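Local coordinates for pili retraction protein PilT (Thermus thermophilus, PDB 5FL3) that probably binds and hydrolyses ATP as a P-loop ATPase of the secretion type, and is thought to drive the retraction of pili, at residues D252-P255 against L256-R260; I341-E344 against D345-A349. All blocks are in the same frame, centred on the assembly; numbering follows the deposited sequence.

Contact 1. Residues D252-P255 against L256-R260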
loop_
_atom_site.group_PDB
_atom_site.type_symbol
_atom_site.label_atom_id
_atom_site.label_comp_id
_atom_site.label_asym_id
_atom_site.label_seq_id
_atom_site.Cartn_x
_atom_site.Cartn_y
_atom_site.Cartn_z
ATOM N N ASP A 252 0.544 -18.151 11.235
ATOM C CA ASP A 252 1.656 -18.966 10.759
ATOM C C ASP A 252 3.015 -18.298 10.943
ATOM O O ASP A 252 4.040 -18.908 10.663
ATOM C CB ASP A 252 1.463 -19.342 9.282
ATOM C CG ASP A 252 0.409 -20.430 9.085
ATOM O OD1 ASP A 252 -0.134 -20.961 10.085
ATOM O OD2 ASP A 252 0.128 -20.765 7.927
ATOM N N PHE A 253 3.042 -17.055 11.406
ATOM C CA PHE A 253 4.320 -16.435 11.741
ATOM C C PHE A 253 4.912 -17.022 13.029
ATOM O O PHE A 253 6.095 -16.842 13.311
ATOM C CB PHE A 253 4.169 -14.927 11.908
ATOM C CG PHE A 253 4.442 -14.148 10.673
ATOM C CD1 PHE A 253 5.737 -13.976 10.227
ATOM C CD2 PHE A 253 3.402 -13.570 9.958
ATOM C CE1 PHE A 253 5.994 -13.248 9.085
ATOM C CE2 PHE A 253 3.653 -12.837 8.822
ATOM C CZ PHE A 253 4.948 -12.677 8.381
ATOM N N PHE A 254 4.090 -17.714 13.808
ATOM C CA PHE A 254 4.497 -18.135 15.142
ATOM C C PHE A 254 4.741 -19.635 15.262
ATOM O O PHE A 254 4.224 -20.425 14.471
ATOM C CB PHE A 254 3.446 -17.687 16.163
ATOM C CG PHE A 254 3.355 -16.199 16.293
ATOM C CD1 PHE A 254 2.670 -15.443 15.343
ATOM C CD2 PHE A 254 3.996 -15.541 17.331
ATOM C CE1 PHE A 254 2.606 -14.057 15.443
ATOM C CE2 PHE A 254 3.938 -14.153 17.437
ATOM C CZ PHE A 254 3.242 -13.410 16.492
ATOM N N PRO A 255 5.574 -20.025 16.234
ATOM C CA PRO A 255 5.634 -21.440 16.591
ATOM C C PRO A 255 4.259 -21.978 16.967
ATOM O O PRO A 255 3.442 -21.281 17.548
ATOM C CB PRO A 255 6.606 -21.459 17.772
ATOM C CG PRO A 255 7.563 -20.330 17.448
ATOM C CD PRO A 255 6.683 -19.254 16.829
ATOM N N LEU A 256 4.020 -23.233 16.606
ATOM C CA LEU A 256 2.723 -23.887 16.741
ATOM C C LEU A 256 2.159 -23.865 18.162
ATOM O O LEU A 256 0.940 -23.747 18.354
ATOM C CB LEU A 256 2.841 -25.331 16.259
ATOM C CG LEU A 256 1.574 -25.981 15.713
ATOM C CD1 LEU A 256 2.034 -27.180 14.923
ATOM C CD2 LEU A 256 0.568 -26.396 16.799
ATOM N N HIS A 257 3.035 -24.002 19.158
ATOM C CA HIS A 257 2.585 -24.074 20.547
ATOM C C HIS A 257 2.074 -22.725 21.071
ATOM O O HIS A 257 1.403 -22.669 22.101
ATOM C CB HIS A 257 3.711 -24.610 21.448
ATOM C CG HIS A 257 4.904 -23.711 21.544
ATOM N ND1 HIS A 257 5.796 -23.537 20.506
ATOM C CD2 HIS A 257 5.365 -22.946 22.566
ATOM C CE1 HIS A 257 6.749 -22.698 20.881
ATOM N NE2 HIS A 257 6.509 -22.324 22.126
ATOM N N GLU A 258 2.371 -21.646 20.350
ATOM C CA GLU A 258 1.903 -20.311 20.727
ATOM C C GLU A 258 0.563 -19.923 20.096
ATOM O O GLU A 258 -0.058 -18.942 20.511
ATOM C CB GLU A 258 2.934 -19.260 20.337
ATOM C CG GLU A 258 4.243 -19.380 21.037
ATOM C CD GLU A 258 5.091 -18.154 20.815
ATOM O OE1 GLU A 258 4.524 -17.037 20.859
ATOM O OE2 GLU A 258 6.313 -18.299 20.585
ATOM N N HIS A 259 0.117 -20.696 19.109
ATOM C CA HIS A 259 -0.986 -20.275 18.248
ATOM C C HIS A 259 -2.288 -19.850 18.921
ATOM O O HIS A 259 -2.941 -18.921 18.430
ATOM C CB HIS A 259 -1.295 -21.371 17.229
ATOM C CG HIS A 259 -0.315 -21.422 16.102
ATOM N ND1 HIS A 259 -0.545 -22.120 14.934
ATOM C CD2 HIS A 259 0.899 -20.842 15.959
ATOM C CE1 HIS A 259 0.490 -21.977 14.128
ATOM N NE2 HIS A 259 1.380 -21.207 14.726
ATOM N N ARG A 260 -2.707 -20.469 20.018
ATOM C CA ARG A 260 -3.984 -19.985 20.528
ATOM C C ARG A 260 -3.779 -18.689 21.331
ATOM O O ARG A 260 -4.710 -17.901 21.491
ATOM C CB ARG A 260 -4.723 -21.033 21.353
ATOM C CG ARG A 260 -6.152 -20.566 21.704
ATOM C CD ARG A 260 -6.897 -21.602 22.534
ATOM N NE ARG A 260 -6.132 -21.931 23.734
ATOM C CZ ARG A 260 -5.457 -23.068 23.868
ATOM N NH1 ARG A 260 -5.474 -23.977 22.904
ATOM N NH2 ARG A 260 -4.770 -23.302 24.956
#
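His-259 turns its imidazole back over the chain that leads into its own helix and lays the NE2 edge against the backbone of Phe-254. His-259 NE2 donates to Phe-254 O at 3.0 Å, and the acceptor sits close to the ring plane, only 9° out of it. Seen from the carbonyl the approach is less regular: the donor stands well above the carbonyl plane. With CG anti to the carbonyl carbon (chi1 -77°), the ring reaches back along the chain, and one of its faces, near the rim, lies over Leu-256 CA. With an alanine here the imidazole is gone, which would probably leave Phe-254 O without this donor and uncover Leu-256 CA. The stretch is the connection between helix 243-251 and helix 259-269 in the P-loop ATPase domain, on the surface and away from the nucleotide site. A backbone bond closes the turn, Glu-258 N to Pro-255 O at 3.0 Å. Glu-258 runs out beside the Pro-255 ring, both pointing the same way, and Glu-258 OE2 stays 3.9 Å from Pro-255 CD. Glu-258 OE1 comes 3.9 Å from Phe-254 CD2, the phenylalanine crossing the glutamate at about a right angle, ring and carboxylate planes 68° apart. The carboxylate's main polar partner is Arg-218, which forms a salt bridge with OE1. Arg-218 belongs to helix 218-230, where Phe-254, the buried member of the group, also rests on Val-221 and Glu-222. Next to Glu-258 in the chain, the His-257 ring comes up obliquely to the proline, His-257 CE1 3.3 Å from Pro-255 CB, while Glu-258 CG lies over the rim of one imidazole face.

Contact 2. Residues I341-E344 against D345-A349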
loop_
_atom_site.group_PDB
_atom_site.type_symbol
_atom_site.label_atom_id
_atom_site.label_comp_id
_atom_site.label_asym_id
_atom_site.label_seq_id
_atom_site.Cartn_x
_atom_site.Cartn_y
_atom_site.Cartn_z
ATOM N N ILE A 341 -15.739 -3.803 -14.821
ATOM C CA ILE A 341 -14.764 -4.817 -15.227
ATOM C C ILE A 341 -15.375 -5.819 -16.213
ATOM O O ILE A 341 -16.597 -6.012 -16.248
ATOM C CB ILE A 341 -14.196 -5.599 -14.005
ATOM C CG1 ILE A 341 -15.326 -6.173 -13.147
ATOM C CG2 ILE A 341 -13.312 -4.710 -13.163
ATOM C CD1 ILE A 341 -14.854 -7.062 -12.002
ATOM N N SER A 342 -14.522 -6.464 -17.007
ATOM C CA SER A 342 -14.988 -7.480 -17.941
ATOM C C SER A 342 -15.349 -8.751 -17.199
ATOM O O SER A 342 -14.989 -8.926 -16.033
ATOM C CB SER A 342 -13.934 -7.786 -18.987
ATOM O OG SER A 342 -12.849 -8.472 -18.402
ATOM N N LEU A 343 -16.063 -9.640 -17.877
ATOM C CA LEU A 343 -16.383 -10.935 -17.304
ATOM C C LEU A 343 -15.110 -11.750 -17.142
ATOM O O LEU A 343 -14.926 -12.455 -16.148
ATOM C CB LEU A 343 -17.388 -11.684 -18.185
ATOM C CG LEU A 343 -17.725 -13.122 -17.775
ATOM C CD1 LEU A 343 -18.359 -13.176 -16.384
ATOM C CD2 LEU A 343 -18.639 -13.733 -18.810
ATOM N N GLU A 344 -14.232 -11.647 -18.131
ATOM C CA GLU A 344 -12.972 -12.378 -18.107
ATOM C C GLU A 344 -12.151 -11.979 -16.886
ATOM O O GLU A 344 -11.749 -12.823 -16.086
ATOM C CB GLU A 344 -12.185 -12.119 -19.385
ATOM C CG GLU A 344 -10.971 -13.015 -19.546
ATOM C CD GLU A 344 -10.166 -12.707 -20.806
ATOM O OE1 GLU A 344 -10.433 -11.662 -21.455
ATOM O OE2 GLU A 344 -9.264 -13.513 -21.141
ATOM N N ASP A 345 -11.925 -10.680 -16.743
ATOM C CA ASP A 345 -11.204 -10.150 -15.597
ATOM C C ASP A 345 -11.917 -10.468 -14.261
ATOM O O ASP A 345 -11.266 -10.858 -13.286
ATOM C CB ASP A 345 -10.995 -8.639 -15.766
ATOM C CG ASP A 345 -9.943 -8.315 -16.806
ATOM O OD1 ASP A 345 -9.161 -9.224 -17.181
ATOM O OD2 ASP A 345 -9.890 -7.152 -17.252
ATOM N N ALA A 346 -13.240 -10.314 -14.220
ATOM C CA ALA A 346 -13.989 -10.670 -13.028
ATOM C C ALA A 346 -13.775 -12.144 -12.652
ATOM O O ALA A 346 -13.661 -12.477 -11.466
ATOM C CB ALA A 346 -15.465 -10.379 -13.221
ATOM N N LEU A 347 -13.699 -13.023 -13.650
ATOM C CA LEU A 347 -13.588 -14.461 -13.382
ATOM C C LEU A 347 -12.173 -14.887 -13.032
ATOM O O LEU A 347 -11.981 -15.823 -12.258
ATOM C CB LEU A 347 -14.077 -15.283 -14.574
ATOM C CG LEU A 347 -15.555 -15.683 -14.557
ATOM C CD1 LEU A 347 -16.019 -15.952 -15.968
ATOM C CD2 LEU A 347 -15.791 -16.899 -13.665
ATOM N N SER A 348 -11.176 -14.215 -13.597
ATOM C CA SER A 348 -9.796 -14.570 -13.292
ATOM C C SER A 348 -9.417 -14.079 -11.891
ATOM O O SER A 348 -8.531 -14.648 -11.240
ATOM C CB SER A 348 -8.843 -13.996 -14.339
ATOM O OG SER A 348 -8.694 -12.599 -14.168
ATOM N N ALA A 349 -10.110 -13.037 -11.432
ATOM C CA ALA A 349 -9.877 -12.445 -10.114
ATOM C C ALA A 349 -10.625 -13.165 -8.993
ATOM O O ALA A 349 -10.237 -13.068 -7.829
ATOM C CB ALA A 349 -10.266 -10.975 -10.123
#
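Ser-342 caps the start of helix 343-349: Ser-342 OG accepts from Asp-345 N at 2.9 Å, with a nearly straight N-H...O angle of 164°. This is an N-cap, and the hydroxyl gets there because chi1 of 70° places OG between the serine's own backbone N and carbonyl carbon. Asp-345 CB lies 3.2 Å from Ser-342 OG, beside the cap. The main chain takes over at once, with Ala-346 N donating to Ser-342 O at 2.9 Å, followed by Leu-347 N to Leu-343 O and Ser-348 N to Glu-344 O. Glu-344 O also receives a weak second bond from Leu-347 N.

Packing spreads outward from this first turn. Leu-343 and Leu-347 lie side by side, pointing the same way, Leu-343 CD1 meeting Leu-347 CD1 at 3.7 Å, and both touch Phe-356 of helix 353-361; Leu-343 also meets Tyr-336 of helix 328-337. Ile-341, just ahead of the cap, is buried against Leu-332 and Leu-335 of helix 328-337 and Leu-279 of strand 270-280. The short helix is thereby joined to two helical neighbours and to the mixed sheet, with the Ile-341 side chain about 11 Å from the bound ADP. The extended CG1 branch of Ile-341 (chi2 175°) carries its terminal methyl CD1 to 3.6 Å from Ala-346 CB.

Contact 1 and contact 2 occur in that order along the chain, their centres 36 Å apart and their nearest atoms about 20 Å apart, so they do not touch. Contact 1 leads into helix 259-269, followed directly by strand 270-280 of the mixed sheet. That strand carries Leu-279 and Pro-280, which Ile-341, Ala-349 and Asp-345 of contact 2 touch, so it follows the first site and borders the second. Helix 343-349 comes between helices 328-337 and 353-361. The two sites thus serve separate parts of the ATPase: contact 1 is a surface turn away from the nucleotide, whereas Ile-341 of contact 2 lies about 8 Å, side chain to side chain, from the ADP-binding Arg-287.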